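Local coordinates for aldehyde dehydrogenase family protein (Pseudomonas syringae pv. tomato, PDB 6X9L) that probably oxidises long-chain aliphatic aldehydes such as octanal with NAD+ as the electron acceptor, as a member of the aldehyde dehydrogenase family, at residues 287-301 / 391-403. The protein carries 1 engineered substitution. Sequence-based numbering, arbitrary orientation.
Sequences VGQSASAPTRMIVPR and EIFGPVLCLIAYD. Engineered in segment 287-301: Ala291 (natural residue Cys). With NAD (nicotinamide-adenine-dinucleotide), chain D; OYA (octanal), chain C.
The Phe393 ring lies between the backbone of Gln289 and the ribose on the nicotinamide side of NAD. Its loop belongs to the catalytic domain of the aldehyde dehydrogenase fold and leads into strand 396-402. CA of Gln289 sits 3.9 Å from the ring centroid in a CH-pi contact, and Ser290 N lies over the same face. Ribose C3D covers the opposite face, and Ala291 CA meets the ring edge in plane. At the end of strand 396-402, the Tyr402 ring has Pro300 over one face, with Pro300 CA 3.9 Å from the centroid. At its edge is Ile298 CG2, 3.4 Å from Tyr402 CD2. A chi1 of 70° puts Tyr402 CG between the backbone N and the carbonyl carbon and turns the ring toward Pro300. Its OH hydrogen-bonds to Leu266 O on the far side of strand 296-300, which helps fix the ring.

Strands 296-300 and 396-402 are parallel neighbours in the domain's mixed sheet. Thr295 O accepts a nearly straight bond from Cys398 N (2.9 Å, 172°). Met297 then donates to Cys398 O and accepts from Ile400 N; Val299 repeats the pattern with Ile400 and Tyr402. Met297 CB packs beside Leu399 CD1, while helix 405-413 covers Ile298 and Ile400 on the other face.

The loops leading into the strands contribute to the octanal and NAD sites. Ala291 is engineered in place of the natural Cys, the probable nucleophile, as in other aldehyde dehydrogenases. Its N donates to the octanal oxygen OAB at 3.2 Å. The extended Glu391 chain brings OE1 2.9 Å from NAD O3D, which donates to it.

At the exposed far end, Ala401 CB lies over the centre of the Arg301 guanidinium, and Asp403 forms a salt bridge at its edge, with Arg301 NH1 2.7 Å from Asp403 OD2.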
loop_
_atom_site.group_PDB
_atom_site.type_symbol
_atom_site.label_atom_id
_atom_site.label_comp_id
_atom_site.label_asym_id
_atom_site.label_seq_id
_atom_site.Cartn_x
_atom_site.Cartn_y
_atom_site.Cartn_z
ATOM N N VAL A 287 30.645 1.713 4.471
ATOM C CA VAL A 287 30.967 2.238 5.800
ATOM C C VAL A 287 29.708 2.258 6.668
ATOM O O VAL A 287 29.409 3.242 7.358
ATOM C CB VAL A 287 31.679 3.610 5.694
ATOM C CG1 VAL A 287 30.946 4.537 4.800
ATOM C CG2 VAL A 287 31.917 4.242 7.062
ATOM N N GLY A 288 28.980 1.140 6.665
ATOM C CA GLY A 288 27.765 1.031 7.432
ATOM C C GLY A 288 26.595 1.863 6.950
ATOM O O GLY A 288 25.550 1.850 7.602
ATOM N N GLN A 289 26.723 2.593 5.841
ATOM C CA GLN A 289 25.657 3.495 5.409
ATOM C C GLN A 289 24.721 2.753 4.457
ATOM O O GLN A 289 24.670 2.991 3.252
ATOM C CB GLN A 289 26.243 4.744 4.777
ATOM C CG GLN A 289 27.101 5.574 5.728
ATOM C CD GLN A 289 27.923 6.611 4.990
ATOM O OE1 GLN A 289 27.917 7.798 5.328
ATOM N NE2 GLN A 289 28.628 6.166 3.964
ATOM N N SER A 290 23.962 1.829 5.046
ATOM C CA SER A 290 23.081 0.944 4.297
ATOM C C SER A 290 22.026 0.369 5.240
ATOM O O SER A 290 22.361 -0.211 6.282
ATOM C CB SER A 290 23.891 -0.158 3.648
ATOM O OG SER A 290 23.042 -1.204 3.279
ATOM N N ALA A 291 20.750 0.539 4.879
ATOM C CA ALA A 291 19.663 0.158 5.780
ATOM C C ALA A 291 19.624 -1.350 6.026
ATOM O O ALA A 291 19.247 -1.804 7.111
ATOM C CB ALA A 291 18.321 0.641 5.211
ATOM N N SER A 292 19.970 -2.146 5.028
ATOM C CA SER A 292 19.859 -3.584 5.181
ATOM C C SER A 292 21.112 -4.215 5.781
ATOM O O SER A 292 21.156 -5.441 5.935
ATOM C CB SER A 292 19.537 -4.224 3.829
ATOM O OG SER A 292 20.459 -3.805 2.855
ATOM N N ALA A 293 22.113 -3.418 6.134
ATOM C CA ALA A 293 23.357 -3.977 6.638
ATOM C C ALA A 293 23.106 -4.817 7.895
ATOM O O ALA A 293 22.346 -4.406 8.787
ATOM C CB ALA A 293 24.361 -2.860 6.934
ATOM N N PRO A 294 23.722 -5.997 7.997
ATOM C CA PRO A 294 23.609 -6.895 9.178
ATOM C C PRO A 294 24.462 -6.470 10.373
ATOM O O PRO A 294 25.516 -7.022 10.679
ATOM C CB PRO A 294 24.060 -8.245 8.611
ATOM C CG PRO A 294 25.015 -7.883 7.494
ATOM C CD PRO A 294 24.518 -6.590 6.912
ATOM N N THR A 295 23.945 -5.492 11.115
ATOM C CA THR A 295 24.654 -4.812 12.192
ATOM C C THR A 295 24.401 -5.397 13.586
ATOM O O THR A 295 24.957 -4.880 14.565
ATOM C CB THR A 295 24.262 -3.340 12.192
ATOM O OG1 THR A 295 22.839 -3.258 12.107
ATOM C CG2 THR A 295 24.871 -2.638 11.007
ATOM N N ARG A 296 23.567 -6.426 13.706
ATOM C CA ARG A 296 23.429 -7.203 14.939
ATOM C C ARG A 296 23.829 -8.638 14.617
ATOM O O ARG A 296 23.078 -9.354 13.945
ATOM C CB ARG A 296 21.998 -7.155 15.487
ATOM C CG ARG A 296 21.567 -5.819 16.060
ATOM C CD ARG A 296 20.112 -5.549 15.770
ATOM N NE ARG A 296 19.231 -6.400 16.552
ATOM C CZ ARG A 296 18.304 -7.208 16.042
ATOM N NH1 ARG A 296 18.102 -7.280 14.737
ATOM N NH2 ARG A 296 17.560 -7.941 16.854
ATOM N N MET A 297 25.013 -9.048 15.077
ATOM C CA MET A 297 25.525 -10.396 14.846
ATOM C C MET A 297 25.208 -11.253 16.066
ATOM O O MET A 297 25.675 -10.958 17.176
ATOM C CB MET A 297 27.028 -10.374 14.562
ATOM C CG MET A 297 27.572 -11.704 14.108
ATOM S SD MET A 297 29.356 -11.712 13.847
ATOM C CE MET A 297 29.440 -11.182 12.129
ATOM N N ILE A 298 24.425 -12.310 15.857
ATOM C CA ILE A 298 23.838 -13.089 16.945
ATOM C C ILE A 298 24.488 -14.470 16.945
ATOM O O ILE A 298 24.402 -15.214 15.955
ATOM C CB ILE A 298 22.313 -13.163 16.804
ATOM C CG1 ILE A 298 21.762 -11.732 16.804
ATOM C CG2 ILE A 298 21.696 -13.966 17.932
ATOM C CD1 ILE A 298 20.422 -11.589 16.128
ATOM N N VAL A 299 25.147 -14.803 18.056
ATOM C CA VAL A 299 26.087 -15.925 18.096
ATOM C C VAL A 299 25.959 -16.641 19.428
ATOM O O VAL A 299 25.535 -16.059 20.436
ATOM C CB VAL A 299 27.544 -15.447 17.892
ATOM C CG1 VAL A 299 27.724 -14.835 16.510
ATOM C CG2 VAL A 299 27.924 -14.425 18.949
ATOM N N PRO A 300 26.312 -17.937 19.452
ATOM C CA PRO A 300 26.234 -18.723 20.698
ATOM C C PRO A 300 27.137 -18.168 21.792
ATOM O O PRO A 300 28.287 -17.806 21.545
ATOM C CB PRO A 300 26.694 -20.123 20.264
ATOM C CG PRO A 300 26.445 -20.172 18.798
ATOM C CD PRO A 300 26.660 -18.774 18.290
ATOM N N ARG A 301 26.616 -18.131 23.019
ATOM C CA ARG A 301 27.357 -17.490 24.104
ATOM C C ARG A 301 28.733 -18.113 24.260
ATOM O O ARG A 301 29.747 -17.411 24.359
ATOM C CB ARG A 301 26.579 -17.584 25.417
ATOM C CG ARG A 301 27.209 -16.826 26.585
ATOM C CD ARG A 301 26.200 -16.611 27.722
ATOM N NE ARG A 301 25.523 -15.309 27.630
ATOM C CZ ARG A 301 24.262 -15.127 27.236
ATOM N NH1 ARG A 301 23.517 -16.167 26.895
ATOM N NH2 ARG A 301 23.738 -13.903 27.181
ATOM N N GLU A 391 18.901 2.180 14.505
ATOM C CA GLU A 391 19.771 2.166 13.345
ATOM C C GLU A 391 20.820 3.258 13.510
ATOM O O GLU A 391 20.492 4.387 13.897
ATOM C CB GLU A 391 18.951 2.378 12.079
ATOM C CG GLU A 391 19.769 2.394 10.809
ATOM C CD GLU A 391 18.890 2.553 9.576
ATOM O OE1 GLU A 391 17.919 3.343 9.627
ATOM O OE2 GLU A 391 19.167 1.870 8.568
ATOM N N ILE A 392 22.076 2.921 13.237
ATOM C CA ILE A 392 23.173 3.849 13.435
ATOM C C ILE A 392 23.648 4.456 12.122
ATOM O O ILE A 392 24.061 5.618 12.082
ATOM C CB ILE A 392 24.331 3.143 14.163
ATOM C CG1 ILE A 392 23.880 2.709 15.561
ATOM C CG2 ILE A 392 25.533 4.066 14.225
ATOM C CD1 ILE A 392 24.782 1.667 16.190
ATOM N N PHE A 393 23.593 3.679 11.048
ATOM C CA PHE A 393 23.973 4.146 9.717
ATOM C C PHE A 393 25.429 4.596 9.677
ATOM O O PHE A 393 25.779 5.594 9.057
ATOM C CB PHE A 393 23.034 5.243 9.222
ATOM C CG PHE A 393 22.553 5.014 7.830
ATOM C CD1 PHE A 393 21.845 3.861 7.514
ATOM C CD2 PHE A 393 22.873 5.910 6.811
ATOM C CE1 PHE A 393 21.413 3.617 6.202
ATOM C CE2 PHE A 393 22.448 5.692 5.508
ATOM C CZ PHE A 393 21.717 4.538 5.196
ATOM N N GLY A 394 26.285 3.825 10.333
ATOM C CA GLY A 394 27.715 3.993 10.290
ATOM C C GLY A 394 28.333 2.650 10.619
ATOM O O GLY A 394 27.620 1.662 10.829
ATOM N N PRO A 395 29.661 2.573 10.678
ATOM C CA PRO A 395 30.306 1.240 10.824
ATOM C C PRO A 395 30.401 0.783 12.283
ATOM O O PRO A 395 31.458 0.818 12.939
ATOM C CB PRO A 395 31.682 1.469 10.200
ATOM C CG PRO A 395 31.974 2.928 10.535
ATOM C CD PRO A 395 30.645 3.654 10.462
ATOM N N VAL A 396 29.261 0.328 12.804
ATOM C CA VAL A 396 29.108 -0.021 14.205
ATOM C C VAL A 396 28.391 -1.357 14.246
ATOM O O VAL A 396 27.218 -1.449 13.862
ATOM C CB VAL A 396 28.326 1.041 14.990
ATOM C CG1 VAL A 396 28.139 0.602 16.438
ATOM C CG2 VAL A 396 29.030 2.397 14.903
ATOM N N LEU A 397 29.083 -2.390 14.705
ATOM C CA LEU A 397 28.537 -3.735 14.728
ATOM C C LEU A 397 28.336 -4.159 16.176
ATOM O O LEU A 397 29.233 -3.977 17.005
ATOM C CB LEU A 397 29.468 -4.707 13.999
ATOM C CG LEU A 397 29.193 -6.211 14.163
ATOM C CD1 LEU A 397 27.811 -6.562 13.641
ATOM C CD2 LEU A 397 30.250 -7.043 13.474
ATOM N N CYS A 398 27.154 -4.709 16.472
ATOM C CA CYS A 398 26.828 -5.241 17.789
ATOM C C CYS A 398 26.933 -6.755 17.785
ATOM O O CYS A 398 26.476 -7.418 16.852
ATOM C CB CYS A 398 25.419 -4.834 18.224
ATOM S SG CYS A 398 25.274 -3.104 18.691
ATOM N N LEU A 399 27.542 -7.290 18.837
ATOM C CA LEU A 399 27.636 -8.723 19.084
ATOM C C LEU A 399 26.681 -9.079 20.216
ATOM O O LEU A 399 26.753 -8.483 21.294
ATOM C CB LEU A 399 29.066 -9.103 19.461
ATOM C CG LEU A 399 30.040 -9.577 18.385
ATOM C CD1 LEU A 399 29.621 -9.149 16.996
ATOM C CD2 LEU A 399 31.432 -9.059 18.710
ATOM N N ILE A 400 25.791 -10.041 19.970
ATOM C CA ILE A 400 24.781 -10.463 20.944
ATOM C C ILE A 400 24.839 -11.977 21.112
ATOM O O ILE A 400 24.910 -12.720 20.124
ATOM C CB ILE A 400 23.364 -10.040 20.515
ATOM C CG1 ILE A 400 23.277 -8.524 20.352
ATOM C CG2 ILE A 400 22.315 -10.581 21.495
ATOM C CD1 ILE A 400 22.070 -8.085 19.557
ATOM N N ALA A 401 24.788 -12.433 22.364
ATOM C CA ALA A 401 24.907 -13.848 22.680
ATOM C C ALA A 401 23.534 -14.479 22.855
ATOM O O ALA A 401 22.569 -13.811 23.238
ATOM C CB ALA A 401 25.721 -14.060 23.958
ATOM N N TYR A 402 23.465 -15.781 22.581
ATOM C CA TYR A 402 22.249 -16.556 22.785
ATOM C C TYR A 402 22.591 -17.939 23.346
ATOM O O TYR A 402 23.697 -18.454 23.155
ATOM C CB TYR A 402 21.442 -16.652 21.478
ATOM C CG TYR A 402 22.050 -17.515 20.383
ATOM C CD1 TYR A 402 22.014 -18.909 20.462
ATOM C CD2 TYR A 402 22.620 -16.942 19.245
ATOM C CE1 TYR A 402 22.553 -19.704 19.460
ATOM C CE2 TYR A 402 23.162 -17.737 18.232
ATOM C CZ TYR A 402 23.121 -19.113 18.345
ATOM O OH TYR A 402 23.638 -19.913 17.351
ATOM N N ASP A 403 21.624 -18.537 24.047
ATOM C CA ASP A 403 21.793 -19.845 24.666
ATOM C C ASP A 403 20.998 -20.957 23.998
ATOM O O ASP A 403 21.245 -22.127 24.300
ATOM C CB ASP A 403 21.382 -19.795 26.143
ATOM C CG ASP A 403 22.177 -18.777 26.943
ATOM O OD1 ASP A 403 23.429 -18.884 26.995
ATOM O OD2 ASP A 403 21.538 -17.866 27.524
HETATM P PA NAD D . 16.130 10.998 5.107
HETATM O O1A NAD D . 14.931 10.275 5.609
HETATM O O2A NAD D . 16.629 12.034 6.038
HETATM O O5B NAD D . 15.857 11.640 3.646
HETATM C C5B NAD D . 15.447 10.836 2.556
HETATM C C4B NAD D . 14.847 11.713 1.448
HETATM O O4B NAD D . 13.700 12.366 1.953
HETATM C C3B NAD D . 15.775 12.830 0.991
HETATM O O3B NAD D . 15.584 13.016 -0.406
HETATM C C2B NAD D . 15.284 14.055 1.743
HETATM O O2B NAD D . 15.518 15.263 1.052
HETATM C C1B NAD D . 13.808 13.773 1.770
HETATM N N9A NAD D . 13.106 14.364 2.901
HETATM C C8A NAD D . 13.587 14.674 4.156
HETATM N N7A NAD D . 12.541 15.138 4.881
HETATM C C5A NAD D . 11.428 15.125 4.110
HETATM C C6A NAD D . 10.110 15.485 4.345
HETATM N N6A NAD D . 9.716 15.801 5.578
HETATM N N1A NAD D . 9.185 15.331 3.333
HETATM C C2A NAD D . 9.556 14.833 2.106
HETATM N N3A NAD D . 10.867 14.474 1.873
HETATM C C4A NAD D . 11.774 14.629 2.865
HETATM O O3 NAD D . 17.222 9.892 4.685
HETATM P PN NAD D . 18.669 9.604 5.328
HETATM O O1N NAD D . 18.507 9.180 6.739
HETATM O O2N NAD D . 19.584 10.712 5.002
HETATM O O5D NAD D . 18.938 8.309 4.369
HETATM C C5D NAD D . 19.386 7.106 4.944
HETATM C C4D NAD D . 18.168 6.295 5.395
HETATM O O4D NAD D . 17.542 5.705 4.269
HETATM C C3D NAD D . 18.587 5.158 6.307
HETATM O O3D NAD D . 17.582 4.952 7.268
HETATM C C2D NAD D . 18.576 3.978 5.370
HETATM O O2D NAD D . 18.402 2.752 6.047
HETATM C C1D NAD D . 17.387 4.317 4.476
HETATM N N1N NAD D . 17.483 3.490 3.267
HETATM C C2N NAD D . 16.549 2.517 3.042
HETATM C C3N NAD D . 16.656 1.693 1.930
HETATM C C7N NAD D . 15.670 0.601 1.650
HETATM O O7N NAD D . 15.693 0.047 0.359
HETATM N N7N NAD D . 14.821 0.162 2.584
HETATM C C4N NAD D . 17.718 1.856 1.048
HETATM C C5N NAD D . 18.664 2.840 1.293
HETATM C C6N NAD D . 18.544 3.650 2.417
HETATM C C14 OYA C . 25.364 -5.982 -1.972
HETATM C C5 OYA C . 24.593 -4.855 -1.310
HETATM C C6 OYA C . 23.759 -4.148 -2.360
HETATM C C11 OYA C . 23.370 -2.778 -1.855
HETATM C C7 OYA C . 22.147 -2.855 -0.957
HETATM C C8 OYA C . 21.766 -1.422 -0.590
HETATM C C9 OYA C . 20.346 -1.313 -0.044
HETATM C C10 OYA C . 20.351 -0.915 1.418
HETATM O OAB OYA C . 20.384 0.260 1.723
HETATM O O HOH W 1 24.745 -1.940 15.542
HETATM O O HOH W 2 22.455 -0.012 12.766
#